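Putative mandelate racemase (Salmonella typhimurium, PDB 2O56) is of unknown specific function but binds magnesium as a member of the enolase superfamily and may act as a hydro-lyase. Local coordinates at residues V345-H350 with G371-P376; E128-Y133 with V333-E338; G326-T331 with Q360-N365; F139-G144 with A160-S165. One frame throughout, in Å; residues are numbered along the deposited sequence.

Contact 1: residues V345-H350 with G371-P376; sequences VIHELH and GMYEVP
His347 and Tyr373 face each other across a gap of 8.6 Å between their CA atoms, and Leu349 CA lies 9.3 Å from Gly371 CA, so the backbones are too far apart to bond directly. Between them runs strand 130-135, which pairs with strand 347-350 on one side and with 372-373 on the other, and the side chains bridge over it. The imidazole and the phenol form an offset edge-to-face pair, with centroids 4.9 Å apart and planes at 66°. The CD1-CE1 edge of Tyr373 is turned toward the face of His347, and the closest approach is Tyr373 CE1 to His347 NE2 at 3.5 Å. A chi1 of 180° swings the imidazole away from its own backbone N and out to the phenol. Strand 347-350 is the last strand of the barrel typical of the enolase superfamily and pairs in parallel with the first, 130-135, closing the ring; the short strand 372-373 adds an antiparallel edge. Alternation along the closing strand sends His347 and Leu349 toward Tyr373, whereas Glu348 points away and meets Lys172 and Ser135. At the far end of the phenol, Leu349 CD1 comes to 3.3 Å from Tyr373 OH, its side chain crossing that of the tyrosine at about a right angle. One water bridges the two rings, lying 3.0 Å from His347 NE2, in the imidazole plane, and 2.9 Å from Tyr373 OH. The other imidazole nitrogen, ND1, is hydrogen-bonded to Glu338 OE1 on helix 328-340.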
loop_
_atom_site.group_PDB
_atom_site.type_symbol
_atom_site.label_atom_id
_atom_site.label_comp_id
_atom_site.label_asym_id
_atom_site.label_seq_id
_atom_site.Cartn_x
_atom_site.Cartn_y
_atom_site.Cartn_z
ATOM N N VAL A 345 -1.121 -1.815 -32.299
ATOM C CA VAL A 345 -0.791 -3.205 -32.549
ATOM C C VAL A 345 -1.431 -3.884 -33.755
ATOM O O VAL A 345 -0.747 -4.352 -34.579
ATOM C CB VAL A 345 -0.840 -4.126 -31.308
ATOM C CG1 VAL A 345 -2.117 -4.050 -30.587
ATOM C CG2 VAL A 345 -0.485 -5.608 -31.663
ATOM N N ILE A 346 -2.748 -3.953 -33.791
ATOM C CA ILE A 346 -3.464 -4.688 -34.837
ATOM C C ILE A 346 -4.885 -4.132 -35.009
ATOM O O ILE A 346 -5.410 -3.479 -34.103
ATOM C CB ILE A 346 -3.389 -6.235 -34.620
ATOM C CG1 ILE A 346 -3.600 -7.010 -35.930
ATOM C CG2 ILE A 346 -4.280 -6.706 -33.475
ATOM C CD1 ILE A 346 -3.236 -8.509 -35.821
ATOM N N HIS A 347 -5.469 -4.317 -36.192
ATOM C CA HIS A 347 -6.840 -3.894 -36.480
ATOM C C HIS A 347 -7.782 -5.111 -36.500
ATOM O O HIS A 347 -7.375 -6.221 -36.875
ATOM C CB HIS A 347 -6.866 -3.138 -37.825
ATOM C CG HIS A 347 -8.219 -2.645 -38.250
ATOM N ND1 HIS A 347 -8.630 -1.339 -38.065
ATOM C CD2 HIS A 347 -9.237 -3.271 -38.892
ATOM C CE1 HIS A 347 -9.853 -1.194 -38.544
ATOM N NE2 HIS A 347 -10.248 -2.352 -39.043
ATOM N N GLU A 348 -9.033 -4.900 -36.093
ATOM C CA GLU A 348 -10.039 -5.966 -36.041
ATOM C C GLU A 348 -10.934 -5.980 -37.275
ATOM O O GLU A 348 -11.627 -5.005 -37.551
ATOM C CB GLU A 348 -10.927 -5.811 -34.796
ATOM C CG GLU A 348 -12.074 -6.824 -34.712
ATOM C CD GLU A 348 -12.832 -6.784 -33.383
ATOM O OE1 GLU A 348 -12.867 -5.709 -32.750
ATOM O OE2 GLU A 348 -13.410 -7.826 -32.984
ATOM N N LEU A 349 -10.968 -7.105 -37.982
ATOM C CA LEU A 349 -11.864 -7.234 -39.134
ATOM C C LEU A 349 -12.921 -8.317 -38.964
ATOM O O LEU A 349 -12.595 -9.505 -38.883
ATOM C CB LEU A 349 -11.076 -7.481 -40.424
ATOM C CG LEU A 349 -11.924 -7.746 -41.672
ATOM C CD1 LEU A 349 -12.368 -6.452 -42.303
ATOM C CD2 LEU A 349 -11.154 -8.574 -42.650
ATOM N N HIS A 350 -14.186 -7.912 -38.938
ATOM C CA HIS A 350 -15.274 -8.875 -38.984
ATOM C C HIS A 350 -15.617 -9.195 -40.424
ATOM O O HIS A 350 -15.471 -8.350 -41.308
ATOM C CB HIS A 350 -16.516 -8.322 -38.334
ATOM C CG HIS A 350 -16.361 -8.014 -36.883
ATOM N ND1 HIS A 350 -16.721 -8.902 -35.891
ATOM C CD2 HIS A 350 -15.896 -6.910 -36.256
ATOM C CE1 HIS A 350 -16.484 -8.354 -34.711
ATOM N NE2 HIS A 350 -15.988 -7.143 -34.904
ATOM N N GLY A 371 -4.468 -8.963 -45.808
ATOM C CA GLY A 371 -4.378 -8.782 -44.366
ATOM C C GLY A 371 -4.074 -7.365 -43.922
ATOM O O GLY A 371 -3.835 -7.134 -42.741
ATOM N N MET A 372 -4.083 -6.415 -44.859
ATOM C CA MET A 372 -3.628 -5.033 -44.600
ATOM C C MET A 372 -4.679 -4.046 -45.092
ATOM O O MET A 372 -5.249 -4.225 -46.166
ATOM C CB MET A 372 -2.300 -4.734 -45.331
ATOM C CG MET A 372 -1.122 -5.662 -44.999
ATOM S SD MET A 372 -0.282 -5.229 -43.454
ATOM C CE MET A 372 1.123 -6.337 -43.477
ATOM N N TYR A 373 -4.936 -3.008 -44.308
ATOM C CA TYR A 373 -5.747 -1.870 -44.752
ATOM C C TYR A 373 -4.841 -0.692 -45.057
ATOM O O TYR A 373 -3.746 -0.583 -44.478
ATOM C CB TYR A 373 -6.627 -1.400 -43.610
ATOM C CG TYR A 373 -8.024 -1.924 -43.552
ATOM C CD1 TYR A 373 -8.403 -2.787 -42.532
ATOM C CD2 TYR A 373 -8.989 -1.523 -44.480
ATOM C CE1 TYR A 373 -9.711 -3.255 -42.423
ATOM C CE2 TYR A 373 -10.305 -1.986 -44.388
ATOM C CZ TYR A 373 -10.657 -2.853 -43.349
ATOM O OH TYR A 373 -11.946 -3.338 -43.215
ATOM N N GLU A 374 -5.312 0.208 -45.928
ATOM C CA GLU A 374 -4.720 1.535 -46.023
ATOM C C GLU A 374 -5.740 2.581 -45.626
ATOM O O GLU A 374 -6.943 2.367 -45.743
ATOM C CB GLU A 374 -4.165 1.817 -47.424
ATOM C CG GLU A 374 -3.017 0.871 -47.843
ATOM C CD GLU A 374 -2.522 1.151 -49.254
ATOM O OE1 GLU A 374 -3.363 1.224 -50.177
ATOM O OE2 GLU A 374 -1.298 1.303 -49.439
ATOM N N VAL A 375 -5.234 3.697 -45.126
ATOM C CA VAL A 375 -6.054 4.780 -44.593
ATOM C C VAL A 375 -6.754 5.583 -45.730
ATOM O O VAL A 375 -6.160 5.781 -46.792
ATOM C CB VAL A 375 -5.165 5.675 -43.678
ATOM C CG1 VAL A 375 -4.195 6.537 -44.486
ATOM C CG2 VAL A 375 -5.982 6.476 -42.693
ATOM N N PRO A 376 -8.017 6.032 -45.514
ATOM C CA PRO A 376 -8.647 6.965 -46.443
ATOM C C PRO A 376 -7.867 8.270 -46.595
ATOM O O PRO A 376 -7.182 8.704 -45.669
ATOM C CB PRO A 376 -10.012 7.243 -45.795
ATOM C CG PRO A 376 -10.276 6.036 -44.948
ATOM C CD PRO A 376 -8.932 5.670 -44.413
HETATM O O HOH W 1 -12.745 -3.010 -40.497
#

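Contact 2: residues E128-Y133 with V333-E338; sequences EKIRTY and VALHME
Strand residue Ile130 and helix residue Glu338 make the closest backbone approach, with 7.4 Å between their CA atoms, and no hydrogen bond links the two segments. The contact is built round the Ile130 side chain, which is directed at the helix and meets two residues one turn apart, Leu335 and Glu338. In the conformer described here, one of two modelled, Ile130 CD1 lies 3.7 Å from Leu335 CD2, methyl against methyl, and 3.5 Å from the Leu335 backbone O. That carbonyl has a polar partner of its own in the hydroxyl of Thr339. The other branch of the isoleucine, CG2, sits anti to the backbone N and approaches the carboxylate end of Glu338, with 4.0 Å between Ile130 CG2 and Glu338 OE1. Glu338 runs extended beyond CG (chi2 170°) and crosses the isoleucine at about a right angle, carrying its buried carboxylate past the apolar surface to His347; its OE2 takes a weak hydrogen bond from Ile322 N. This is a barrel strand packed against an outer helix, with the leucine and isoleucine among the residues that fill the layer between. Strand 130-135 is flanked by strands 347-350 and 372-373, whose His347 and Tyr373 also touch Leu335, while on another side of helix 328-340 Met337 packs against helix 302-314.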
loop_
_atom_site.group_PDB
_atom_site.type_symbol
_atom_site.label_atom_id
_atom_site.label_comp_id
_atom_site.label_asym_id
_atom_site.label_seq_id
_atom_site.Cartn_x
_atom_site.Cartn_y
_atom_site.Cartn_z
ATOM N N GLU A 128 2.438 2.940 -42.717
ATOM C CA GLU A 128 1.944 3.026 -44.098
ATOM C C GLU A 128 0.832 2.021 -44.368
ATOM O O GLU A 128 -0.009 2.238 -45.233
ATOM C CB GLU A 128 3.081 2.809 -45.110
ATOM C CG GLU A 128 4.161 3.889 -45.116
ATOM C CD GLU A 128 3.633 5.253 -45.527
ATOM O OE1 GLU A 128 2.898 5.331 -46.535
ATOM O OE2 GLU A 128 3.958 6.247 -44.845
ATOM N N LYS A 129 0.848 0.909 -43.640
ATOM C CA LYS A 129 -0.190 -0.112 -43.763
ATOM C C LYS A 129 -0.701 -0.488 -42.371
ATOM O O LYS A 129 0.014 -0.321 -41.375
ATOM C CB LYS A 129 0.370 -1.362 -44.460
ATOM C CG LYS A 129 0.493 -1.216 -45.963
ATOM C CD LYS A 129 0.797 -2.542 -46.643
ATOM C CE LYS A 129 1.238 -2.332 -48.087
ATOM N NZ LYS A 129 0.364 -1.373 -48.814
ATOM N N ILE A 130 -1.921 -1.014 -42.318
ATOM C CA ILE A 130 -2.552 -1.385 -41.052
ATOM C C ILE A 130 -2.811 -2.893 -40.994
ATOM O O ILE A 130 -3.711 -3.412 -41.659
ATOM C CB ILE A 130 -3.852 -0.593 -40.833
ATOM C CG1 ILE A 130 -3.530 0.875 -40.551
ATOM C CG2 ILE A 130 -4.643 -1.151 -39.666
ATOM C CD1 ILE A 130 -4.568 1.824 -41.042
ATOM N N ARG A 131 -2.010 -3.593 -40.192
ATOM C CA ARG A 131 -2.157 -5.052 -40.003
ATOM C C ARG A 131 -3.520 -5.450 -39.436
ATOM O O ARG A 131 -4.030 -4.798 -38.526
ATOM C CB ARG A 131 -1.060 -5.585 -39.084
ATOM C CG ARG A 131 -1.069 -7.106 -38.967
ATOM C CD ARG A 131 -0.129 -7.611 -37.896
ATOM N NE ARG A 131 -0.204 -9.076 -37.793
ATOM C CZ ARG A 131 0.155 -9.763 -36.716
ATOM N NH1 ARG A 131 0.617 -9.112 -35.649
ATOM N NH2 ARG A 131 0.049 -11.093 -36.705
ATOM N N THR A 132 -4.102 -6.529 -39.958
ATOM C CA THR A 132 -5.485 -6.864 -39.624
ATOM C C THR A 132 -5.585 -8.314 -39.162
ATOM O O THR A 132 -4.808 -9.169 -39.595
ATOM C CB THR A 132 -6.427 -6.556 -40.814
ATOM O OG1 THR A 132 -6.273 -5.181 -41.182
ATOM C CG2 THR A 132 -7.852 -6.773 -40.454
ATOM N N TYR A 133 -6.514 -8.589 -38.253
ATOM C CA TYR A 133 -6.894 -9.969 -37.975
ATOM C C TYR A 133 -8.318 -10.299 -38.408
ATOM O O TYR A 133 -9.166 -9.412 -38.507
ATOM C CB TYR A 133 -6.636 -10.362 -36.518
ATOM C CG TYR A 133 -7.494 -9.708 -35.442
ATOM C CD1 TYR A 133 -8.771 -10.186 -35.143
ATOM C CD2 TYR A 133 -6.999 -8.647 -34.687
ATOM C CE1 TYR A 133 -9.555 -9.597 -34.126
ATOM C CE2 TYR A 133 -7.770 -8.053 -33.666
ATOM C CZ TYR A 133 -9.043 -8.547 -33.392
ATOM O OH TYR A 133 -9.818 -7.984 -32.394
ATOM N N VAL A 333 -12.859 5.582 -39.228
ATOM C CA VAL A 333 -12.297 6.382 -38.154
ATOM C C VAL A 333 -11.260 5.592 -37.376
ATOM O O VAL A 333 -10.244 6.142 -36.952
ATOM C CB VAL A 333 -13.372 7.029 -37.224
ATOM C CG1 VAL A 333 -14.400 7.729 -38.050
ATOM C CG2 VAL A 333 -14.048 6.005 -36.332
ATOM N N ALA A 334 -11.509 4.294 -37.218
ATOM C CA ALA A 334 -10.494 3.363 -36.722
ATOM C C ALA A 334 -9.172 3.422 -37.496
ATOM O O ALA A 334 -8.105 3.523 -36.901
ATOM C CB ALA A 334 -11.049 1.956 -36.682
ATOM N N LEU A 335 -9.246 3.363 -38.826
ATOM C CA LEU A 335 -8.053 3.429 -39.673
ATOM C C LEU A 335 -7.231 4.707 -39.517
ATOM O O LEU A 335 -6.004 4.647 -39.521
ATOM C CB LEU A 335 -8.403 3.193 -41.145
ATOM C CG LEU A 335 -9.027 1.830 -41.430
ATOM C CD1 LEU A 335 -9.420 1.739 -42.891
ATOM C CD2 LEU A 335 -8.095 0.680 -41.025
ATOM N N HIS A 336 -7.913 5.850 -39.399
ATOM C CA HIS A 336 -7.271 7.122 -39.122
ATOM C C HIS A 336 -6.542 7.174 -37.780
ATOM O O HIS A 336 -5.405 7.653 -37.689
ATOM C CB HIS A 336 -8.306 8.252 -39.193
ATOM C CG HIS A 336 -8.768 8.571 -40.588
ATOM N ND1 HIS A 336 -7.985 9.253 -41.495
ATOM C CD2 HIS A 336 -9.928 8.290 -41.231
ATOM C CE1 HIS A 336 -8.637 9.373 -42.637
ATOM N NE2 HIS A 336 -9.823 8.803 -42.502
ATOM N N MET A 337 -7.197 6.704 -36.728
ATOM C CA MET A 337 -6.582 6.708 -35.400
ATOM C C MET A 337 -5.376 5.786 -35.434
ATOM O O MET A 337 -4.298 6.146 -34.986
ATOM C CB MET A 337 -7.586 6.218 -34.350
ATOM C CG MET A 337 -7.130 6.372 -32.860
ATOM S SD MET A 337 -7.050 8.078 -32.292
ATOM C CE MET A 337 -8.785 8.510 -32.222
ATOM N N GLU A 338 -5.570 4.595 -35.975
ATOM C CA GLU A 338 -4.526 3.580 -35.957
ATOM C C GLU A 338 -3.324 3.964 -36.838
ATOM O O GLU A 338 -2.234 3.425 -36.675
ATOM C CB GLU A 338 -5.114 2.234 -36.375
ATOM C CG GLU A 338 -6.127 1.706 -35.359
ATOM C CD GLU A 338 -6.911 0.500 -35.843
ATOM O OE1 GLU A 338 -7.219 0.429 -37.050
ATOM O OE2 GLU A 338 -7.246 -0.368 -35.004
#

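Contact 3: residues G326-T331 with Q360-N365; sequences GGPIST and QTCKYN
Cys362 swings SG anti to its carbonyl carbon and beside its backbone N (chi1 -71°), which lays the sulfur against the ring of Pro328. In the preceding residue, Thr361 holds OG1 between the backbone N and the carbonyl carbon (chi1 62°), turning the hydroxyl toward the same ring and into a hydrogen bond with Asn358 O. The proline is therefore touched along three of its carbons. Pro328 CB lies 3.7 Å from Cys362 SG, Pro328 CG is 3.9 Å from Cys362 CB, and Pro328 CD comes to 3.5 Å from Thr361 OG1. Ile329 adds a looser touch at the side of the sulfur, with its CG1 4.2 Å from Cys362 SG. All four residues are buried, and no hydrogen bond spans the contact; the sulfur takes part through apolar packing. The backbones come closest at Pro328 and Cys362, whose CA atoms are 6.6 Å apart. Pro328 opens helix 328-340 directly after Gly327, the N-cap residue. Around this helix start, Glu43 of strand 39-44 receives the backbone N-H groups of Gly327 and Ser330 on its two carboxylate oxygens, and Ile329 packs on Phe41. The segment 360-365 thus covers the beginning of the helix in a beta-alpha-beta unit, the one joining barrel strands 319-320 and 347-350 in the modified TIM barrel of the enolase superfamily, beside the sheet of the N-terminal domain.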
loop_
_atom_site.group_PDB
_atom_site.type_symbol
_atom_site.label_atom_id
_atom_site.label_comp_id
_atom_site.label_asym_id
_atom_site.label_seq_id
_atom_site.Cartn_x
_atom_site.Cartn_y
_atom_site.Cartn_z
ATOM N N GLY A 326 -19.101 -2.016 -36.296
ATOM C CA GLY A 326 -20.251 -1.258 -36.776
ATOM C C GLY A 326 -20.238 -1.196 -38.284
ATOM O O GLY A 326 -19.923 -2.175 -38.940
ATOM N N GLY A 327 -20.559 -0.027 -38.823
ATOM C CA GLY A 327 -20.597 0.174 -40.270
ATOM C C GLY A 327 -19.290 0.698 -40.822
ATOM O O GLY A 327 -18.306 0.844 -40.092
ATOM N N PRO A 328 -19.259 0.985 -42.128
ATOM C CA PRO A 328 -18.042 1.527 -42.746
ATOM C C PRO A 328 -17.469 2.776 -42.061
ATOM O O PRO A 328 -16.259 2.982 -42.087
ATOM C CB PRO A 328 -18.499 1.844 -44.171
ATOM C CG PRO A 328 -19.589 0.827 -44.420
ATOM C CD PRO A 328 -20.339 0.798 -43.119
ATOM N N ILE A 329 -18.324 3.583 -41.437
ATOM C CA ILE A 329 -17.867 4.803 -40.777
ATOM C C ILE A 329 -16.955 4.485 -39.598
ATOM O O ILE A 329 -15.894 5.100 -39.438
ATOM C CB ILE A 329 -19.053 5.725 -40.347
ATOM C CG1 ILE A 329 -19.659 6.386 -41.604
ATOM C CG2 ILE A 329 -18.577 6.802 -39.391
ATOM C CD1 ILE A 329 -20.978 7.162 -41.353
ATOM N N SER A 330 -17.370 3.512 -38.795
ATOM C CA SER A 330 -16.526 2.943 -37.741
ATOM C C SER A 330 -15.163 2.478 -38.273
ATOM O O SER A 330 -14.115 2.792 -37.711
ATOM C CB SER A 330 -17.255 1.789 -37.050
ATOM O OG SER A 330 -16.733 1.588 -35.748
ATOM N N THR A 331 -15.170 1.733 -39.365
ATOM C CA THR A 331 -13.920 1.266 -39.942
ATOM C C THR A 331 -12.997 2.421 -40.334
ATOM O O THR A 331 -11.820 2.437 -39.951
ATOM C CB THR A 331 -14.167 0.317 -41.109
ATOM O OG1 THR A 331 -14.689 -0.902 -40.586
ATOM C CG2 THR A 331 -12.854 0.026 -41.868
ATOM N N GLN A 360 -22.688 -1.275 -48.777
ATOM C CA GLN A 360 -23.584 -0.501 -49.631
ATOM C C GLN A 360 -24.252 0.648 -48.888
ATOM O O GLN A 360 -24.827 1.530 -49.511
ATOM C CB GLN A 360 -24.621 -1.405 -50.324
ATOM C CG GLN A 360 -25.932 -1.638 -49.538
ATOM C CD GLN A 360 -26.738 -2.868 -50.005
ATOM O OE1 GLN A 360 -26.515 -3.410 -51.093
ATOM N NE2 GLN A 360 -27.681 -3.306 -49.169
ATOM N N THR A 361 -24.170 0.646 -47.559
ATOM C CA THR A 361 -24.720 1.746 -46.760
ATOM C C THR A 361 -23.953 3.035 -46.982
ATOM O O THR A 361 -24.506 4.114 -46.775
ATOM C CB THR A 361 -24.790 1.440 -45.225
ATOM O OG1 THR A 361 -23.477 1.214 -44.698
ATOM C CG2 THR A 361 -25.660 0.233 -44.940
ATOM N N CYS A 362 -22.696 2.924 -47.427
ATOM C CA CYS A 362 -21.801 4.093 -47.477
ATOM C C CYS A 362 -21.232 4.418 -48.853
ATOM O O CYS A 362 -21.218 3.568 -49.726
ATOM C CB CYS A 362 -20.690 3.993 -46.422
ATOM S SG CYS A 362 -21.328 4.212 -44.728
ATOM N N LYS A 363 -20.770 5.653 -49.035
ATOM C CA LYS A 363 -20.333 6.140 -50.347
ATOM C C LYS A 363 -19.084 5.462 -50.901
ATOM O O LYS A 363 -18.983 5.256 -52.113
ATOM C CB LYS A 363 -20.138 7.663 -50.324
ATOM C CG LYS A 363 -20.377 8.343 -51.659
ATOM C CD LYS A 363 -19.983 9.808 -51.629
ATOM C CE LYS A 363 -21.207 10.722 -51.577
ATOM N NZ LYS A 363 -21.926 10.640 -50.273
ATOM N N TYR A 364 -18.134 5.123 -50.024
ATOM C CA TYR A 364 -16.811 4.669 -50.452
ATOM C C TYR A 364 -16.512 3.286 -49.901
ATOM O O TYR A 364 -16.918 2.950 -48.785
ATOM C CB TYR A 364 -15.729 5.663 -50.008
ATOM C CG TYR A 364 -15.994 7.084 -50.450
ATOM C CD1 TYR A 364 -15.773 7.484 -51.771
ATOM C CD2 TYR A 364 -16.473 8.028 -49.550
ATOM C CE1 TYR A 364 -16.022 8.791 -52.176
ATOM C CE2 TYR A 364 -16.730 9.334 -49.943
ATOM C CZ TYR A 364 -16.502 9.707 -51.258
ATOM O OH TYR A 364 -16.752 11.003 -51.642
ATOM N N ASN A 365 -15.822 2.467 -50.678
ATOM C CA ASN A 365 -15.542 1.102 -50.245
ATOM C C ASN A 365 -14.061 0.925 -49.975
ATOM O O ASN A 365 -13.254 0.859 -50.899
ATOM C CB ASN A 365 -16.047 0.064 -51.261
ATOM C CG ASN A 365 -16.305 -1.311 -50.626
ATOM O OD1 ASN A 365 -16.188 -1.487 -49.411
ATOM N ND2 ASN A 365 -16.645 -2.290 -51.456
#

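Contact 4: residues F139-G144 with A160-S165; sequences FGWGDG and ALTAVS
Trp141, in the loop that follows the first strand of the enolase-type barrel, lies against Ala163 on helix 153-165, the first helix of the same barrel. This is the tight part of the contact. Ala163 CB stands over one face of the indole in a CH-pi contact, 3.9 Å from the centroid of the five-membered ring and 20° off its normal. Trp141 CD1 also reaches the helix backbone, 3.6 Å from Ala163 CA. With CG anti to the backbone N (chi1 -159°), the indole extends toward the helix, and its NE1 is hydrogen-bonded to Glu166 just past the end of this segment. Further round, Ala134 of the barrel strand touches both Trp141 and Ala163.

Thr162 makes a second row of touches. Its CG2 lies near the plane of the indole at the ring edge, 3.6 Å from Trp141 O and 3.8 Å from Gly142 CA, where the missing side chain lets the methyl come close to the backbone. Its OG1 is turned to Gln158 O, one helical turn back. Beyond Gly142 the contact fades: Asp143 and Gly144 are exposed and poorly ordered, with no touch on the helix. Leu161 and Ser165 on the helix are exposed too, but the serine hydroxyl folds back on its own backbone, Ser165 OG donating to Thr162 O at 2.6 Å.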
loop_
_atom_site.group_PDB
_atom_site.type_symbol
_atom_site.label_atom_id
_atom_site.label_comp_id
_atom_site.label_asym_id
_atom_site.label_seq_id
_atom_site.Cartn_x
_atom_site.Cartn_y
_atom_site.Cartn_z
ATOM N N PHE A 139 -17.908 -18.054 -35.991
ATOM C CA PHE A 139 -19.019 -17.856 -36.904
ATOM C C PHE A 139 -18.614 -18.111 -38.345
ATOM O O PHE A 139 -19.372 -17.826 -39.272
ATOM C CB PHE A 139 -19.595 -16.451 -36.745
ATOM C CG PHE A 139 -20.077 -16.149 -35.354
ATOM C CD1 PHE A 139 -20.923 -17.026 -34.686
ATOM C CD2 PHE A 139 -19.691 -14.980 -34.715
ATOM C CE1 PHE A 139 -21.372 -16.747 -33.410
ATOM C CE2 PHE A 139 -20.141 -14.687 -33.426
ATOM C CZ PHE A 139 -20.987 -15.566 -32.777
ATOM N N GLY A 140 -17.415 -18.651 -38.525
ATOM C CA GLY A 140 -16.932 -19.020 -39.843
ATOM C C GLY A 140 -16.131 -17.946 -40.545
ATOM O O GLY A 140 -16.024 -16.810 -40.075
ATOM N N TRP A 141 -15.566 -18.318 -41.685
ATOM C CA TRP A 141 -14.830 -17.398 -42.540
ATOM C C TRP A 141 -14.823 -17.971 -43.963
ATOM O O TRP A 141 -14.880 -19.196 -44.138
ATOM C CB TRP A 141 -13.387 -17.235 -42.049
ATOM C CG TRP A 141 -12.770 -15.966 -42.555
ATOM C CD1 TRP A 141 -11.987 -15.811 -43.668
ATOM C CD2 TRP A 141 -12.917 -14.667 -41.981
ATOM N NE1 TRP A 141 -11.623 -14.491 -43.810
ATOM C CE2 TRP A 141 -12.187 -13.767 -42.791
ATOM C CE3 TRP A 141 -13.580 -14.177 -40.846
ATOM C CZ2 TRP A 141 -12.107 -12.404 -42.506
ATOM C CZ3 TRP A 141 -13.505 -12.829 -40.569
ATOM C CH2 TRP A 141 -12.779 -11.952 -41.396
ATOM N N GLY A 142 -14.724 -17.087 -44.957
ATOM C CA GLY A 142 -14.884 -17.449 -46.375
ATOM C C GLY A 142 -16.277 -17.109 -46.873
ATOM O O GLY A 142 -17.178 -16.865 -46.073
ATOM N N ASP A 143 -16.469 -17.092 -48.188
ATOM C CA ASP A 143 -17.820 -16.918 -48.731
ATOM C C ASP A 143 -18.678 -18.180 -48.597
ATOM O O ASP A 143 -18.166 -19.300 -48.579
ATOM C CB ASP A 143 -17.807 -16.378 -50.164
ATOM C CG ASP A 143 -17.000 -17.240 -51.104
ATOM O OD1 ASP A 143 -15.787 -16.984 -51.249
ATOM O OD2 ASP A 143 -17.582 -18.171 -51.701
ATOM N N GLY A 144 -19.985 -17.981 -48.458
ATOM C CA GLY A 144 -20.899 -19.065 -48.125
ATOM C C GLY A 144 -20.908 -19.445 -46.652
ATOM O O GLY A 144 -21.550 -20.426 -46.264
ATOM N N ALA A 160 -9.965 -21.037 -39.754
ATOM C CA ALA A 160 -8.686 -20.367 -39.515
ATOM C C ALA A 160 -7.788 -20.478 -40.733
ATOM O O ALA A 160 -7.128 -19.510 -41.122
ATOM C CB ALA A 160 -7.990 -20.981 -38.313
ATOM N N LEU A 161 -7.769 -21.670 -41.325
ATOM C CA LEU A 161 -6.993 -21.934 -42.543
ATOM C C LEU A 161 -7.509 -21.160 -43.751
ATOM O O LEU A 161 -6.716 -20.696 -44.581
ATOM C CB LEU A 161 -6.967 -23.435 -42.847
ATOM C CG LEU A 161 -5.948 -24.262 -42.060
ATOM C CD1 LEU A 161 -6.136 -25.772 -42.277
ATOM C CD2 LEU A 161 -4.523 -23.850 -42.382
ATOM N N THR A 162 -8.829 -21.027 -43.847
ATOM C CA THR A 162 -9.453 -20.169 -44.848
ATOM C C THR A 162 -8.997 -18.717 -44.731
ATOM O O THR A 162 -8.658 -18.086 -45.729
ATOM C CB THR A 162 -10.991 -20.277 -44.794
ATOM O OG1 THR A 162 -11.378 -21.640 -45.022
ATOM C CG2 THR A 162 -11.660 -19.380 -45.829
ATOM N N ALA A 163 -8.972 -18.195 -43.507
ATOM C CA ALA A 163 -8.583 -16.799 -43.272
ATOM C C ALA A 163 -7.112 -16.589 -43.624
ATOM O O ALA A 163 -6.734 -15.548 -44.179
ATOM C CB ALA A 163 -8.853 -16.414 -41.798
ATOM N N VAL A 164 -6.285 -17.579 -43.303
ATOM C CA VAL A 164 -4.851 -17.534 -43.613
ATOM C C VAL A 164 -4.644 -17.488 -45.133
ATOM O O VAL A 164 -3.789 -16.750 -45.640
ATOM C CB VAL A 164 -4.080 -18.725 -42.979
ATOM C CG1 VAL A 164 -2.661 -18.825 -43.527
ATOM C CG2 VAL A 164 -4.048 -18.606 -41.458
ATOM N N SER A 165 -5.465 -18.246 -45.852
ATOM C CA SER A 165 -5.385 -18.304 -47.308
ATOM C C SER A 165 -5.749 -16.971 -47.967
ATOM O O SER A 165 -5.285 -16.677 -49.066
ATOM C CB SER A 165 -6.267 -19.431 -47.845
ATOM O OG SER A 165 -7.632 -19.033 -47.879
#

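Overall arrangement
Contacts 1 and 2 form one buried core with centres about 4 Å apart, and a probable hydrogen bond of 2.8 Å from His347 N to Arg131 O ties their strands together. Contact 3 lies about 14 Å from contact 1, centre to centre, at the start of the helix that contact 2 uses further along; Tyr373 OH touches Thr331 CG2 at 3.7 Å. Contact 4 is reached across the closing strand, where Leu349 O lies 3.5 Å from Trp141 CH2, but its centre is about 22 Å from that of contact 3. The magnesium ion, held by Glu221, Glu247 and Glu273, is about 13 Å from the side chains of Leu349, Glu338 and Trp141, so contacts 1, 2 and 4 stand back from the metal and supply none of these ligands.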